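Local structure of muconate lactonizing enzyme (Corynebacterium glutamicum, 3I4K) at residues 199-202 with 203-207; 207-210 with 211-215; 177-180 with 181-184; 236-239 with 240-243. The protein is a magnesium-binding member of the enolase superfamily, built from an N-terminal capping domain and a TIM-barrel-like C-terminal domain. One frame throughout, in Å; residues are numbered along the deposited sequence.

Interaction 1: residues 199-202 with 203-207; sequences IDIN and ARWDR. With MG (magnesium ion), chain J.
I201 reaches forward to W205 across a tight turn and lays its delta methyl over one face of the indole. I201 CD1 stands 3.8 Å from the centroid of the six-membered ring, a CH-pi contact displaced toward the ring's rim, while the second branch, I201 CG2, approaches W205 CD1 at 3.7 Å; the two branches thus spread along the indole instead of meeting it at one point. With CG1 beside the backbone N (chi1 -36°) and CD1 stretched out beyond it, the isoleucine extends its longer arm to the benzene half of the ring. The backbone between them is a type I' turn from I201 to R204, closed by R204 N to I201 O at 2.9 Å. N202 contributes mainly through its backbone: N202 O receives R204 NH1 at 2.9 Å, in the plane of the guanidinium and almost in line with the C=O bond. A bend at chi2 folds the arginine back over the turn to make that bond, and its NH2 continues to the carbonyl of W60. This turn leaves the C-terminal end of barrel strand 196-200, the end at which TIM barrels carry their active sites, and the strand's last residue, D200, binds the magnesium ion through OD2 at 2.3 Å; E226 and D251 are further ligands. The other carboxylate oxygen, D200 OD1, accepts N202 N at 3.0 Å in an Asx turn, the donor lying well above the carboxylate plane. The same OD1 lies 2.7 Å from the oxygen of a metal-bound water and probably accepts from it.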
# COMPACT_ATOMS: atom_id res chain seq x y z
N ILE A 199 22.17 -15.87 -8.56
CA ILE A 199 21.71 -16.87 -9.51
C ILE A 199 20.18 -16.95 -9.45
O ILE A 199 19.55 -16.36 -8.57
CB ILE A 199 22.33 -18.27 -9.26
CG1 ILE A 199 22.00 -18.76 -7.85
CG2 ILE A 199 23.82 -18.22 -9.49
CD1 ILE A 199 20.68 -19.49 -7.76
N ASP A 200 19.60 -17.66 -10.41
CA ASP A 200 18.15 -17.82 -10.48
C ASP A 200 17.90 -19.10 -11.28
O ASP A 200 18.30 -19.20 -12.44
CB ASP A 200 17.52 -16.62 -11.19
CG ASP A 200 16.00 -16.69 -11.23
OD1 ASP A 200 15.45 -17.68 -10.73
OD2 ASP A 200 15.35 -15.76 -11.76
N ILE A 201 17.27 -20.09 -10.64
CA ILE A 201 17.00 -21.36 -11.29
C ILE A 201 15.54 -21.51 -11.71
O ILE A 201 15.13 -22.58 -12.18
CB ILE A 201 17.38 -22.52 -10.37
CG1 ILE A 201 18.64 -22.14 -9.59
CG2 ILE A 201 17.69 -23.78 -11.21
CD1 ILE A 201 19.16 -23.23 -8.69
N ASN A 202 14.77 -20.45 -11.55
CA ASN A 202 13.37 -20.48 -11.93
C ASN A 202 12.62 -21.72 -11.45
O ASN A 202 11.89 -22.36 -12.21
CB ASN A 202 13.24 -20.34 -13.45
CG ASN A 202 13.35 -18.90 -13.91
OD1 ASN A 202 12.47 -18.08 -13.65
ND2 ASN A 202 14.45 -18.58 -14.59
N ALA A 203 12.81 -22.06 -10.17
CA ALA A 203 12.14 -23.19 -9.54
C ALA A 203 12.35 -24.53 -10.22
O ALA A 203 11.59 -25.46 -9.97
CB ALA A 203 10.64 -22.91 -9.44
N ARG A 204 13.38 -24.65 -11.06
CA ARG A 204 13.60 -25.91 -11.76
C ARG A 204 14.56 -26.94 -11.12
O ARG A 204 14.94 -27.92 -11.76
CB ARG A 204 13.99 -25.63 -13.22
CG ARG A 204 12.85 -24.98 -14.03
CD ARG A 204 11.53 -25.69 -13.74
NE ARG A 204 10.48 -25.51 -14.75
CZ ARG A 204 9.79 -24.39 -14.96
NH1 ARG A 204 10.03 -23.30 -14.25
NH2 ARG A 204 8.84 -24.38 -15.89
N TRP A 205 14.95 -26.72 -9.88
CA TRP A 205 15.78 -27.70 -9.17
C TRP A 205 14.88 -28.22 -8.06
O TRP A 205 14.07 -27.46 -7.53
CB TRP A 205 17.01 -27.05 -8.52
CG TRP A 205 18.25 -27.11 -9.35
CD1 TRP A 205 18.35 -27.40 -10.69
CD2 TRP A 205 19.58 -26.83 -8.90
NE1 TRP A 205 19.65 -27.31 -11.10
CE2 TRP A 205 20.43 -26.96 -10.02
CE3 TRP A 205 20.13 -26.47 -7.67
CZ2 TRP A 205 21.81 -26.76 -9.94
CZ3 TRP A 205 21.50 -26.26 -7.58
CH2 TRP A 205 22.32 -26.41 -8.71
N ASP A 206 14.99 -29.51 -7.72
CA ASP A 206 14.18 -30.02 -6.63
C ASP A 206 14.91 -29.70 -5.33
O ASP A 206 16.07 -29.29 -5.35
CB ASP A 206 13.88 -31.53 -6.77
CG ASP A 206 15.12 -32.41 -6.80
OD1 ASP A 206 16.19 -32.01 -6.32
OD2 ASP A 206 15.01 -33.55 -7.30
N ARG A 207 14.22 -29.86 -4.21
CA ARG A 207 14.81 -29.56 -2.92
C ARG A 207 16.12 -30.28 -2.68
O ARG A 207 17.11 -29.65 -2.30
CB ARG A 207 13.82 -29.92 -1.80
CG ARG A 207 14.41 -29.83 -0.41
CD ARG A 207 13.51 -30.57 0.59
NE ARG A 207 14.13 -30.72 1.90
CZ ARG A 207 14.03 -29.82 2.86
NH1 ARG A 207 13.33 -28.72 2.63
NH2 ARG A 207 14.59 -30.00 4.04
MG MG J . 13.28 -14.90 -11.37
O HOH W 1 12.91 -16.77 -10.50

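Interaction 2: residues 207-210 with 211-215; sequences RRTA and LHYLP
L211 turns one methyl back onto R207, a turn earlier in the helix. Its CD1 lies over one face of the R207 guanidinium, toward the rim, and also meets the aliphatic part of that side chain, with L211 CD1 to R207 CG at 3.5 Å. The arginine runs extended from CG to NE, which carries its charged end past the leucine to T236 on the next helix, where NH1 is hydrogen-bonded to OG1. H212 follows, its side chain lying beside that of R208 and pointing the same way; R208 NH1 comes to 4.0 Å from H212 CB, a loose contact with the two flat groups 58° apart. Y213 sets its ring edge against the turn below: Y213 CD2 is 3.2 Å from T209 O and 3.7 Å from T209 CG2. With T209 OG1 on the backbone-N side (chi1 -59°), bonded to D206, CG2 is left to meet the ring at CD2. Helix 207-219 is the crossover between parallel barrel strands 196-200 and 224-226, and Y213 also packs on helix 177-189. L214 brings its CD1 to within 3.9 Å of A210 CB, on the side that also meets W205 and I240. The i to i+4 bonds continue to L214, with H212 N shared between R208 O and, weakly, T209 O; P215 has no N-H to give, and the helix kinks there. The chemistry is therefore split: apolar contacts of A210 and L214 lie inward, whereas R208, which is charged, and H212, whose charge is not seen, stand at the surface, where solvent may temper any repulsion.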
# COMPACT_ATOMS: atom_id res chain seq x y z
N ARG A 207 14.22 -29.86 -4.21
CA ARG A 207 14.81 -29.56 -2.92
C ARG A 207 16.12 -30.28 -2.68
O ARG A 207 17.11 -29.65 -2.30
CB ARG A 207 13.82 -29.92 -1.80
CG ARG A 207 14.41 -29.83 -0.41
CD ARG A 207 13.51 -30.57 0.59
NE ARG A 207 14.13 -30.72 1.90
CZ ARG A 207 14.03 -29.82 2.86
NH1 ARG A 207 13.33 -28.72 2.63
NH2 ARG A 207 14.59 -30.00 4.04
N ARG A 208 16.15 -31.60 -2.90
CA ARG A 208 17.39 -32.33 -2.65
C ARG A 208 18.55 -31.80 -3.47
O ARG A 208 19.66 -31.65 -2.95
CB ARG A 208 17.22 -33.82 -2.94
CG ARG A 208 18.39 -34.66 -2.44
CD ARG A 208 18.60 -35.90 -3.29
NE ARG A 208 19.01 -35.59 -4.65
CZ ARG A 208 20.25 -35.27 -5.02
NH1 ARG A 208 21.23 -35.23 -4.13
NH2 ARG A 208 20.51 -34.99 -6.30
N THR A 209 18.31 -31.53 -4.74
CA THR A 209 19.37 -31.02 -5.60
C THR A 209 19.87 -29.65 -5.16
O THR A 209 21.06 -29.37 -5.20
CB THR A 209 18.90 -30.92 -7.08
OG1 THR A 209 18.50 -32.22 -7.54
CG2 THR A 209 20.03 -30.42 -7.96
N ALA A 210 18.95 -28.78 -4.72
CA ALA A 210 19.35 -27.45 -4.28
C ALA A 210 20.21 -27.52 -3.02
O ALA A 210 21.25 -26.87 -2.94
CB ALA A 210 18.12 -26.58 -4.03
N LEU A 211 19.78 -28.31 -2.05
CA LEU A 211 20.50 -28.46 -0.78
C LEU A 211 21.87 -29.09 -0.95
O LEU A 211 22.78 -28.86 -0.15
CB LEU A 211 19.66 -29.29 0.19
CG LEU A 211 18.35 -28.60 0.60
CD1 LEU A 211 17.46 -29.57 1.36
CD2 LEU A 211 18.65 -27.37 1.45
N HIS A 212 22.03 -29.89 -2.00
CA HIS A 212 23.31 -30.54 -2.25
C HIS A 212 24.33 -29.64 -2.94
O HIS A 212 25.47 -29.55 -2.51
CB HIS A 212 23.08 -31.82 -3.08
CG HIS A 212 24.33 -32.60 -3.33
ND1 HIS A 212 25.28 -32.22 -4.25
CD2 HIS A 212 24.78 -33.76 -2.78
CE1 HIS A 212 26.26 -33.10 -4.26
NE2 HIS A 212 25.99 -34.04 -3.37
N TYR A 213 23.91 -28.94 -3.99
CA TYR A 213 24.85 -28.10 -4.75
C TYR A 213 25.00 -26.63 -4.36
O TYR A 213 26.10 -26.09 -4.45
CB TYR A 213 24.50 -28.19 -6.24
CG TYR A 213 24.67 -29.59 -6.81
CD1 TYR A 213 25.91 -30.05 -7.24
CD2 TYR A 213 23.58 -30.45 -6.90
CE1 TYR A 213 26.07 -31.36 -7.73
CE2 TYR A 213 23.72 -31.75 -7.39
CZ TYR A 213 24.97 -32.19 -7.80
OH TYR A 213 25.09 -33.47 -8.28
N LEU A 214 23.91 -25.99 -3.94
CA LEU A 214 24.00 -24.58 -3.58
C LEU A 214 25.15 -24.28 -2.61
O LEU A 214 25.75 -23.22 -2.69
CB LEU A 214 22.67 -24.07 -3.01
CG LEU A 214 21.50 -24.02 -4.01
CD1 LEU A 214 20.27 -23.38 -3.35
CD2 LEU A 214 21.91 -23.22 -5.24
N PRO A 215 25.46 -25.21 -1.68
CA PRO A 215 26.57 -24.93 -0.76
C PRO A 215 27.86 -24.65 -1.54
O PRO A 215 28.66 -23.80 -1.14
CB PRO A 215 26.67 -26.22 0.06
CG PRO A 215 25.24 -26.69 0.10
CD PRO A 215 24.80 -26.48 -1.34

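Interaction 3: residues 177-180 with 181-184; sequences PAED and TRRV
D180 and R183 form a salt bridge within one turn of helix, side by side and pointing the same way. R183 grips a single oxygen with two nitrogens: NH2 meets D180 OD1 at 2.9 Å on its syn lone pair, and NE reaches the same D180 OD1 at 3.1 Å, nearly along its C-O axis. Both approaches lie in the guanidinium plane, and the carboxylate is only 23° from coplanar with it. A bend at chi3 (67°) in the arginine swings the NE edge back to the aspartate. The second oxygen, D180 OD2, accepts the backbone N of G173, while R183 also bonds the carbonyls of L147 and K171, so the pair, with D180 buried, ties the helix to the end of strand 167-171 and to neighbouring loops. T181 doubles the helical bond at P177 O, which receives T181 N at 2.8 Å and T181 OG1 at 2.9 Å from opposite faces of its carbonyl plane. Further out, R182 bends at chi2 and chi3 to set one guanidinium face over A178 O; its NH2 lies 3.5 Å from E179 CG, a contact with the aliphatic part of the glutamate. Helix 177-189 links parallel barrel strands 167-171 and 196-200 in a beta-alpha-beta crossover, and P177, A178, T181 and V184 pack against helix 207-219, with W205 touching P177 and T181 from the loop before it.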
# COMPACT_ATOMS: atom_id res chain seq x y z
N PRO A 177 22.82 -30.74 -13.10
CA PRO A 177 23.05 -29.85 -11.96
C PRO A 177 24.54 -29.72 -11.59
O PRO A 177 25.04 -28.62 -11.36
CB PRO A 177 22.24 -30.51 -10.85
CG PRO A 177 21.08 -31.10 -11.60
CD PRO A 177 21.77 -31.73 -12.79
N ALA A 178 25.23 -30.86 -11.54
CA ALA A 178 26.65 -30.87 -11.19
C ALA A 178 27.49 -30.02 -12.14
O ALA A 178 28.43 -29.34 -11.71
CB ALA A 178 27.18 -32.30 -11.18
N GLU A 179 27.17 -30.06 -13.43
CA GLU A 179 27.92 -29.28 -14.40
C GLU A 179 27.47 -27.83 -14.33
O GLU A 179 28.30 -26.92 -14.36
CB GLU A 179 27.71 -29.84 -15.82
CG GLU A 179 28.25 -31.26 -16.00
CD GLU A 179 28.10 -31.78 -17.43
OE1 GLU A 179 28.32 -33.00 -17.65
OE2 GLU A 179 27.76 -30.98 -18.33
N ASP A 180 26.17 -27.62 -14.21
CA ASP A 180 25.61 -26.27 -14.11
C ASP A 180 26.29 -25.54 -12.97
O ASP A 180 26.67 -24.37 -13.10
CB ASP A 180 24.10 -26.35 -13.86
CG ASP A 180 23.37 -25.11 -14.33
OD1 ASP A 180 24.03 -24.24 -14.93
OD2 ASP A 180 22.13 -25.03 -14.10
N THR A 181 26.46 -26.24 -11.85
CA THR A 181 27.10 -25.70 -10.66
C THR A 181 28.55 -25.32 -10.96
O THR A 181 29.02 -24.23 -10.60
CB THR A 181 27.08 -26.74 -9.51
OG1 THR A 181 25.74 -26.93 -9.06
CG2 THR A 181 27.95 -26.28 -8.34
N ARG A 182 29.25 -26.24 -11.62
CA ARG A 182 30.65 -26.04 -11.98
C ARG A 182 30.79 -24.78 -12.83
O ARG A 182 31.68 -23.96 -12.61
CB ARG A 182 31.15 -27.27 -12.75
CG ARG A 182 32.60 -27.66 -12.48
CD ARG A 182 32.69 -29.13 -12.08
NE ARG A 182 31.91 -29.98 -12.99
CZ ARG A 182 31.32 -31.11 -12.64
NH1 ARG A 182 31.42 -31.56 -11.39
NH2 ARG A 182 30.60 -31.80 -13.52
N ARG A 183 29.89 -24.64 -13.80
CA ARG A 183 29.87 -23.50 -14.70
C ARG A 183 29.81 -22.18 -13.93
O ARG A 183 30.60 -21.27 -14.18
CB ARG A 183 28.65 -23.61 -15.62
CG ARG A 183 28.48 -22.47 -16.60
CD ARG A 183 27.23 -22.67 -17.46
NE ARG A 183 26.00 -22.58 -16.69
CZ ARG A 183 25.29 -21.46 -16.53
NH1 ARG A 183 25.69 -20.33 -17.09
NH2 ARG A 183 24.16 -21.48 -15.82
N VAL A 184 28.87 -22.10 -12.99
CA VAL A 184 28.69 -20.89 -12.19
C VAL A 184 29.81 -20.69 -11.17
O VAL A 184 30.30 -19.57 -10.99
CB VAL A 184 27.32 -20.91 -11.46
CG1 VAL A 184 27.21 -19.74 -10.50
CG2 VAL A 184 26.19 -20.84 -12.49

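Interaction 4: residues 236-239 with 240-243; sequences TLRE and ITRR
E239 holds its carboxylate between R242 and R243, one oxygen for each arginine. Against R242 the side chains cross at about a right angle, and the guanidinium offers its NE edge: R242 NE lies 2.7 Å and R242 NH2 3.0 Å from E239 OE2, which both meet nearly along its C-O axis. R243 approaches the other oxygen from the anti side, with R243 NE to E239 OE1 at 2.7 Å and a weak bond from NH2, its guanidinium turned 81° from the carboxylate plane. The glutamate bends at chi2 (58°), curling its acid group toward the following turn, within reach of both arginines. This salt-bridge network runs along helix 234-244 of the enolase-type barrel, the crossover between parallel strands 224-226 and 247-250. R238 crosses R242 at about a right angle as well, with guanidinium planes 81° apart, and R242 CG lies over one face of the R238 guanidinium, toward the rim. R238 NE and R242 NH1 are only 3.2 Å apart, two like-charged donors, a repulsion that the bonds from R242 to E239 would partly offset. Elsewhere on the helix, T236 and I240 present their CG2 methyls to each other at 4.1 Å, and I240 packs on V248. A water links L237 O to T241 OG1, lying 2.8 Å from each of these oxygens; the T241 hydroxyl is also bonded to V246 O.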
# COMPACT_ATOMS: atom_id res chain seq x y z
N THR A 236 11.49 -25.12 2.08
CA THR A 236 12.78 -25.41 1.46
C THR A 236 13.62 -24.16 1.25
O THR A 236 14.85 -24.20 1.40
CB THR A 236 12.56 -26.16 0.14
OG1 THR A 236 12.21 -27.52 0.43
CG2 THR A 236 13.79 -26.12 -0.72
N LEU A 237 13.00 -23.04 0.90
CA LEU A 237 13.75 -21.80 0.72
C LEU A 237 14.40 -21.42 2.04
O LEU A 237 15.55 -20.96 2.08
CB LEU A 237 12.83 -20.66 0.26
CG LEU A 237 12.02 -20.87 -1.02
CD1 LEU A 237 11.22 -19.62 -1.32
CD2 LEU A 237 12.93 -21.21 -2.20
N ARG A 238 13.65 -21.61 3.13
CA ARG A 238 14.15 -21.32 4.47
C ARG A 238 15.30 -22.26 4.82
O ARG A 238 16.32 -21.85 5.38
CB ARG A 238 13.03 -21.49 5.50
CG ARG A 238 13.48 -21.48 6.96
CD ARG A 238 14.23 -20.21 7.29
NE ARG A 238 14.61 -20.14 8.70
CZ ARG A 238 15.51 -19.28 9.19
NH1 ARG A 238 16.12 -18.42 8.37
NH2 ARG A 238 15.81 -19.28 10.49
N GLU A 239 15.13 -23.53 4.47
CA GLU A 239 16.13 -24.54 4.75
C GLU A 239 17.43 -24.30 3.97
O GLU A 239 18.52 -24.50 4.51
CB GLU A 239 15.58 -25.95 4.44
CG GLU A 239 16.51 -27.11 4.84
CD GLU A 239 16.86 -27.13 6.33
OE1 GLU A 239 17.77 -27.89 6.72
OE2 GLU A 239 16.23 -26.40 7.12
N ILE A 240 17.34 -23.84 2.71
CA ILE A 240 18.60 -23.65 2.01
C ILE A 240 19.41 -22.54 2.67
O ILE A 240 20.63 -22.62 2.72
CB ILE A 240 18.47 -23.33 0.47
CG1 ILE A 240 18.39 -21.83 0.26
CG2 ILE A 240 17.30 -24.05 -0.17
CD1 ILE A 240 18.92 -21.45 -1.09
N THR A 241 18.73 -21.53 3.21
CA THR A 241 19.44 -20.45 3.88
C THR A 241 20.03 -20.96 5.20
O THR A 241 21.15 -20.61 5.58
CB THR A 241 18.51 -19.25 4.15
OG1 THR A 241 18.25 -18.59 2.91
CG2 THR A 241 19.14 -18.25 5.14
N ARG A 242 19.27 -21.80 5.91
CA ARG A 242 19.73 -22.37 7.16
C ARG A 242 21.06 -23.11 6.95
O ARG A 242 22.00 -22.93 7.72
CB ARG A 242 18.69 -23.34 7.75
CG ARG A 242 17.65 -22.67 8.66
CD ARG A 242 17.04 -23.68 9.64
NE ARG A 242 16.02 -24.52 9.01
CZ ARG A 242 14.71 -24.27 9.04
NH1 ARG A 242 14.24 -23.20 9.68
NH2 ARG A 242 13.88 -25.09 8.41
N ARG A 243 21.13 -23.92 5.90
CA ARG A 243 22.33 -24.68 5.61
C ARG A 243 23.47 -23.94 4.92
O ARG A 243 24.61 -24.34 5.06
CB ARG A 243 22.00 -25.93 4.79
CG ARG A 243 21.03 -26.87 5.47
CD ARG A 243 20.98 -28.21 4.78
NE ARG A 243 19.76 -28.92 5.14
CZ ARG A 243 19.39 -30.08 4.61
NH1 ARG A 243 20.16 -30.66 3.71
NH2 ARG A 243 18.23 -30.63 4.96
O HOH W 2 15.45 -18.30 2.92

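In the fold
All four contacts belong to the C-terminal barrel domain and come along the chain in the order 3, 1, 2, 4. Interaction 3 lies on helix 177-189, interaction 1 at the end of strand 196-200 and in its loop, interaction 2 on helix 207-219, and interaction 4 on helix 234-244: successive beta-alpha units. Interactions 1 and 2 share R207, and their centres are about 10 Å apart, as are those of 2 and 4. Helix 207-219 stands between its neighbours, touching both, whereas interactions 3 and 4 are about 20 Å apart by centres and do not meet. W205 joins interactions 1, 2 and 3, packing the magnesium-binding strand's loop against two outer helices.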